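Local structure of glycerol dehydrogenase (Bacillus coagulans, 6CSJ) at residues 77-91 / 103-116. The protein probably catalyses the NAD-dependent oxidation of glycerol and related polyols, and in this double mutant has acquired D-lactate dehydrogenase activity. The protein carries 2 engineered substitutions. Numbering follows the deposited sequence.
Sequences CEMSKSEEADVVVGI and VGYYNNIPVIVAPT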
loop_
_atom_site.group_PDB
_atom_site.type_symbol
_atom_site.label_atom_id
_atom_site.label_comp_id
_atom_site.label_asym_id
_atom_site.label_seq_id
_atom_site.Cartn_x
_atom_site.Cartn_y
_atom_site.Cartn_z
ATOM N N CYS A 77 11.409 20.979 -3.306
ATOM C CA CYS A 77 12.167 21.422 -2.115
ATOM C C CYS A 77 12.567 22.901 -2.198
ATOM O O CYS A 77 12.434 23.633 -1.211
ATOM C CB CYS A 77 13.442 20.597 -1.916
ATOM S SG CYS A 77 13.177 18.932 -1.282
ATOM N N GLU A 78 13.063 23.323 -3.373
ATOM C CA GLU A 78 13.485 24.715 -3.591
ATOM C C GLU A 78 12.287 25.654 -3.511
ATOM O O GLU A 78 12.317 26.620 -2.753
ATOM C CB GLU A 78 14.249 24.880 -4.921
ATOM C CG GLU A 78 15.682 24.336 -4.872
ATOM C CD GLU A 78 16.649 25.215 -4.072
ATOM O OE1 GLU A 78 16.516 26.464 -4.095
ATOM O OE2 GLU A 78 17.574 24.665 -3.422
ATOM N N MET A 79 11.218 25.337 -4.240
ATOM C CA MET A 79 9.969 26.104 -4.138
ATOM C C MET A 79 9.472 26.219 -2.701
ATOM O O MET A 79 9.069 27.300 -2.275
ATOM C CB MET A 79 8.869 25.478 -4.994
ATOM C CG MET A 79 9.076 25.606 -6.482
ATOM S SD MET A 79 7.868 24.632 -7.384
ATOM C CE MET A 79 6.355 25.417 -6.864
ATOM N N SER A 80 9.511 25.104 -1.972
ATOM C CA SER A 80 9.100 25.060 -0.560
ATOM C C SER A 80 9.951 25.967 0.347
ATOM O O SER A 80 9.392 26.686 1.174
ATOM C CB SER A 80 9.118 23.619 -0.029
ATOM O OG SER A 80 8.806 23.580 1.349
ATOM N N LYS A 81 11.280 25.920 0.207
ATOM C CA LYS A 81 12.186 26.848 0.934
ATOM C C LYS A 81 11.940 28.307 0.534
ATOM O O LYS A 81 11.872 29.186 1.391
ATOM C CB LYS A 81 13.666 26.519 0.695
ATOM C CG LYS A 81 14.179 25.250 1.362
ATOM C CD LYS A 81 15.699 25.291 1.531
ATOM C CE LYS A 81 16.320 23.901 1.639
ATOM N NZ LYS A 81 16.560 23.316 0.288
ATOM N N SER A 82 11.800 28.537 -0.771
ATOM C CA SER A 82 11.485 29.853 -1.344
ATOM C C SER A 82 10.179 30.479 -0.795
ATOM O O SER A 82 10.128 31.680 -0.528
ATOM C CB SER A 82 11.446 29.748 -2.882
ATOM O OG SER A 82 10.794 30.853 -3.477
ATOM N N GLU A 83 9.141 29.661 -0.607
ATOM C CA GLU A 83 7.871 30.112 -0.002
ATOM C C GLU A 83 7.888 30.093 1.533
ATOM O O GLU A 83 6.879 30.403 2.154
ATOM C CB GLU A 83 6.707 29.258 -0.519
ATOM C CG GLU A 83 6.525 29.306 -2.035
ATOM C CD GLU A 83 5.606 28.207 -2.554
ATOM O OE1 GLU A 83 4.744 27.728 -1.786
ATOM O OE2 GLU A 83 5.737 27.820 -3.734
ATOM N N GLU A 84 9.028 29.736 2.131
ATOM C CA GLU A 84 9.198 29.605 3.583
ATOM C C GLU A 84 8.206 28.647 4.258
ATOM O O GLU A 84 7.770 28.888 5.381
ATOM C CB GLU A 84 9.190 30.981 4.250
ATOM C CG GLU A 84 10.292 31.899 3.751
ATOM C CD GLU A 84 10.221 33.280 4.376
ATOM O OE1 GLU A 84 10.017 33.368 5.605
ATOM O OE2 GLU A 84 10.393 34.294 3.653
ATOM N N ALA A 85 7.889 27.546 3.578
ATOM C CA ALA A 85 6.979 26.530 4.118
ATOM C C ALA A 85 7.630 25.731 5.238
ATOM O O ALA A 85 8.789 25.329 5.124
ATOM C CB ALA A 85 6.516 25.599 3.014
ATOM N N ASP A 86 6.876 25.510 6.311
ATOM C CA ASP A 86 7.325 24.698 7.468
ATOM C C ASP A 86 6.477 23.417 7.699
ATOM O O ASP A 86 6.568 22.786 8.756
ATOM C CB ASP A 86 7.368 25.574 8.734
ATOM C CG ASP A 86 6.009 26.153 9.098
ATOM O OD1 ASP A 86 5.029 25.962 8.332
ATOM O OD2 ASP A 86 5.916 26.813 10.153
ATOM N N VAL A 87 5.649 23.060 6.713
ATOM C CA VAL A 87 4.946 21.766 6.683
ATOM C C VAL A 87 4.577 21.442 5.231
ATOM O O VAL A 87 4.172 22.327 4.472
ATOM C CB VAL A 87 3.699 21.742 7.620
ATOM C CG1 VAL A 87 2.718 22.861 7.293
ATOM C CG2 VAL A 87 2.993 20.396 7.571
ATOM N N VAL A 88 4.743 20.181 4.837
ATOM C CA VAL A 88 4.461 19.760 3.460
ATOM C C VAL A 88 3.277 18.790 3.442
ATOM O O VAL A 88 3.133 17.955 4.332
ATOM C CB VAL A 88 5.719 19.175 2.754
ATOM C CG1 VAL A 88 6.391 18.095 3.595
ATOM C CG2 VAL A 88 5.375 18.650 1.360
ATOM N N VAL A 89 2.427 18.929 2.430
ATOM C CA VAL A 89 1.250 18.095 2.267
ATOM C C VAL A 89 1.293 17.492 0.875
ATOM O O VAL A 89 1.573 18.197 -0.096
ATOM C CB VAL A 89 -0.061 18.898 2.437
ATOM C CG1 VAL A 89 -1.276 17.976 2.327
ATOM C CG2 VAL A 89 -0.058 19.658 3.761
ATOM N N GLY A 90 1.015 16.189 0.793
ATOM C CA GLY A 90 0.818 15.496 -0.480
ATOM C C GLY A 90 -0.611 15.007 -0.542
ATOM O O GLY A 90 -1.118 14.469 0.437
ATOM N N ILE A 91 -1.264 15.211 -1.687
ATOM C CA ILE A 91 -2.646 14.801 -1.901
ATOM C C ILE A 91 -2.716 14.079 -3.237
ATOM O O ILE A 91 -2.406 14.657 -4.274
ATOM C CB ILE A 91 -3.627 16.013 -1.896
ATOM C CG1 ILE A 91 -3.382 16.924 -0.675
ATOM C CG2 ILE A 91 -5.082 15.531 -1.904
ATOM C CD1 ILE A 91 -4.264 18.155 -0.623
ATOM N N VAL A 103 10.256 15.367 0.235
ATOM C CA VAL A 103 10.398 16.817 0.457
ATOM C C VAL A 103 10.487 17.149 1.948
ATOM O O VAL A 103 11.302 17.979 2.345
ATOM C CB VAL A 103 9.267 17.637 -0.229
ATOM C CG1 VAL A 103 9.252 19.088 0.231
ATOM C CG2 VAL A 103 9.426 17.596 -1.742
ATOM N N GLY A 104 9.666 16.504 2.769
ATOM C CA GLY A 104 9.709 16.732 4.212
ATOM C C GLY A 104 11.009 16.278 4.833
ATOM O O GLY A 104 11.528 16.926 5.743
ATOM N N TYR A 105 11.528 15.160 4.335
ATOM C CA TYR A 105 12.829 14.629 4.760
ATOM C C TYR A 105 13.982 15.580 4.405
ATOM O O TYR A 105 14.748 15.977 5.290
ATOM C CB TYR A 105 13.058 13.237 4.144
ATOM C CG TYR A 105 14.450 12.689 4.351
ATOM C CD1 TYR A 105 14.981 12.550 5.642
ATOM C CD2 TYR A 105 15.231 12.293 3.267
ATOM C CE1 TYR A 105 16.263 12.064 5.836
ATOM C CE2 TYR A 105 16.517 11.811 3.451
ATOM C CZ TYR A 105 17.030 11.702 4.733
ATOM O OH TYR A 105 18.299 11.218 4.923
ATOM N N TYR A 106 14.082 15.953 3.132
ATOM C CA TYR A 106 15.167 16.847 2.666
ATOM C C TYR A 106 15.122 18.260 3.290
ATOM O O TYR A 106 16.153 18.750 3.740
ATOM C CB TYR A 106 15.230 16.913 1.119
ATOM C CG TYR A 106 15.690 15.609 0.470
ATOM C CD1 TYR A 106 16.952 15.075 0.732
ATOM C CD2 TYR A 106 14.861 14.908 -0.405
ATOM C CE1 TYR A 106 17.370 13.879 0.149
ATOM C CE2 TYR A 106 15.269 13.711 -0.994
ATOM C CZ TYR A 106 16.523 13.202 -0.705
ATOM O OH TYR A 106 16.931 12.025 -1.284
ATOM N N ASN A 107 13.941 18.882 3.357
ATOM C CA ASN A 107 13.782 20.203 4.002
ATOM C C ASN A 107 13.630 20.121 5.529
ATOM O O ASN A 107 13.531 21.162 6.176
ATOM C CB ASN A 107 12.584 20.976 3.415
ATOM C CG ASN A 107 12.804 21.430 1.988
ATOM O OD1 ASN A 107 13.740 21.000 1.319
ATOM N ND2 ASN A 107 11.915 22.299 1.502
ATOM N N ASN A 108 13.603 18.916 6.101
ATOM C CA ASN A 108 13.456 18.720 7.553
ATOM C C ASN A 108 12.206 19.399 8.133
ATOM O O ASN A 108 12.267 20.105 9.139
ATOM C CB ASN A 108 14.725 19.159 8.291
ATOM C CG ASN A 108 14.743 18.702 9.738
ATOM O OD1 ASN A 108 14.485 17.530 10.039
ATOM N ND2 ASN A 108 15.022 19.635 10.644
ATOM N N ILE A 109 11.069 19.172 7.481
ATOM C CA ILE A 109 9.773 19.685 7.951
ATOM C C ILE A 109 8.760 18.530 8.066
ATOM O O ILE A 109 8.879 17.529 7.334
ATOM C CB ILE A 109 9.226 20.806 7.030
ATOM C CG1 ILE A 109 9.125 20.349 5.566
ATOM C CG2 ILE A 109 10.110 22.058 7.152
ATOM C CD1 ILE A 109 8.488 21.365 4.647
ATOM N N PRO A 110 7.773 18.646 8.983
ATOM C CA PRO A 110 6.761 17.584 9.119
ATOM C C PRO A 110 5.920 17.404 7.847
ATOM O O PRO A 110 5.859 18.311 7.012
ATOM C CB PRO A 110 5.906 18.038 10.301
ATOM C CG PRO A 110 6.184 19.504 10.455
ATOM C CD PRO A 110 7.593 19.705 9.993
ATOM N N VAL A 111 5.307 16.227 7.710
ATOM C CA VAL A 111 4.617 15.817 6.487
ATOM C C VAL A 111 3.185 15.366 6.779
ATOM O O VAL A 111 2.924 14.718 7.800
ATOM C CB VAL A 111 5.361 14.637 5.822
ATOM C CG1 VAL A 111 4.675 14.261 4.519
ATOM C CG2 VAL A 111 6.825 14.955 5.638
ATOM N N ILE A 112 2.274 15.714 5.867
ATOM C CA ILE A 112 0.904 15.214 5.857
ATOM C C ILE A 112 0.692 14.526 4.518
ATOM O O ILE A 112 0.907 15.125 3.471
ATOM C CB ILE A 112 -0.139 16.338 6.045
ATOM C CG1 ILE A 112 0.098 17.046 7.392
ATOM C CG2 ILE A 112 -1.567 15.786 5.964
ATOM C CD1 ILE A 112 -0.943 18.092 7.760
ATOM N N VAL A 113 0.272 13.262 4.556
ATOM C CA VAL A 113 -0.098 12.538 3.345
ATOM C C VAL A 113 -1.598 12.323 3.384
ATOM O O VAL A 113 -2.152 11.939 4.414
ATOM C CB VAL A 113 0.695 11.216 3.150
ATOM C CG1 VAL A 113 2.183 11.520 3.011
ATOM C CG2 VAL A 113 0.486 10.227 4.284
ATOM N N ALA A 114 -2.249 12.622 2.260
ATOM C CA ALA A 114 -3.690 12.548 2.133
ATOM C C ALA A 114 -4.032 11.793 0.853
ATOM O O ALA A 114 -4.234 12.408 -0.185
ATOM C CB ALA A 114 -4.288 13.950 2.131
ATOM N N PRO A 115 -4.087 10.447 0.923
ATOM C CA PRO A 115 -4.402 9.666 -0.273
ATOM C C PRO A 115 -5.817 9.937 -0.758
ATOM O O PRO A 115 -6.718 10.151 0.059
ATOM C CB PRO A 115 -4.272 8.208 0.181
ATOM C CG PRO A 115 -3.576 8.245 1.490
ATOM C CD PRO A 115 -3.869 9.585 2.097
ATOM N N THR A 116 -5.980 9.965 -2.074
ATOM C CA THR A 116 -7.284 10.066 -2.708
ATOM C C THR A 116 -7.829 8.691 -3.114
ATOM O O THR A 116 -8.921 8.599 -3.694
ATOM C CB THR A 116 -7.204 10.968 -3.953
ATOM O OG1 THR A 116 -6.195 10.465 -4.827
ATOM C CG2 THR A 116 -6.856 12.380 -3.556
#
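N107 ND2 donates to C77 O at 3.1 Å, nearly straight and within the carbonyl plane on a lone pair, so this oxygen, already taken by K81 N in the helix, serves two donors. CG of N107 lies anti to its carbonyl carbon (chi1 -69°), which lays the amide against the last turns of helix 70-82. Its OD1, buried with no polar partner in the model, rests 3.3 Å from C77 CB. Replacing N107 by alanine would remove the amide and is likely to cost C77 O its second donor, opening a gap beside C77 and K81. SG of C77 packs on Y106 CB at 3.7 Å. Between the parallel strands, V88 N donates to P110 O, I112 N to V88 O (2.8 Å), G90 N to I112 O and A114 N to G90 O, which satisfies V88 and G90 on both their N-H and C=O. V88 CG1 reaches G104 CA at 3.6 Å, and I109 CD1 covers V88 CB. The other edge of strand 87-92 bonds to strand 32-36, while D86 takes K30 N and K31 N on its carboxylate. Helix 94-106 makes the beta-alpha-beta crossover from strand 87-92 to strand 111-115, whose other edge adjoins strand 149-153 in the six-stranded parallel sheet.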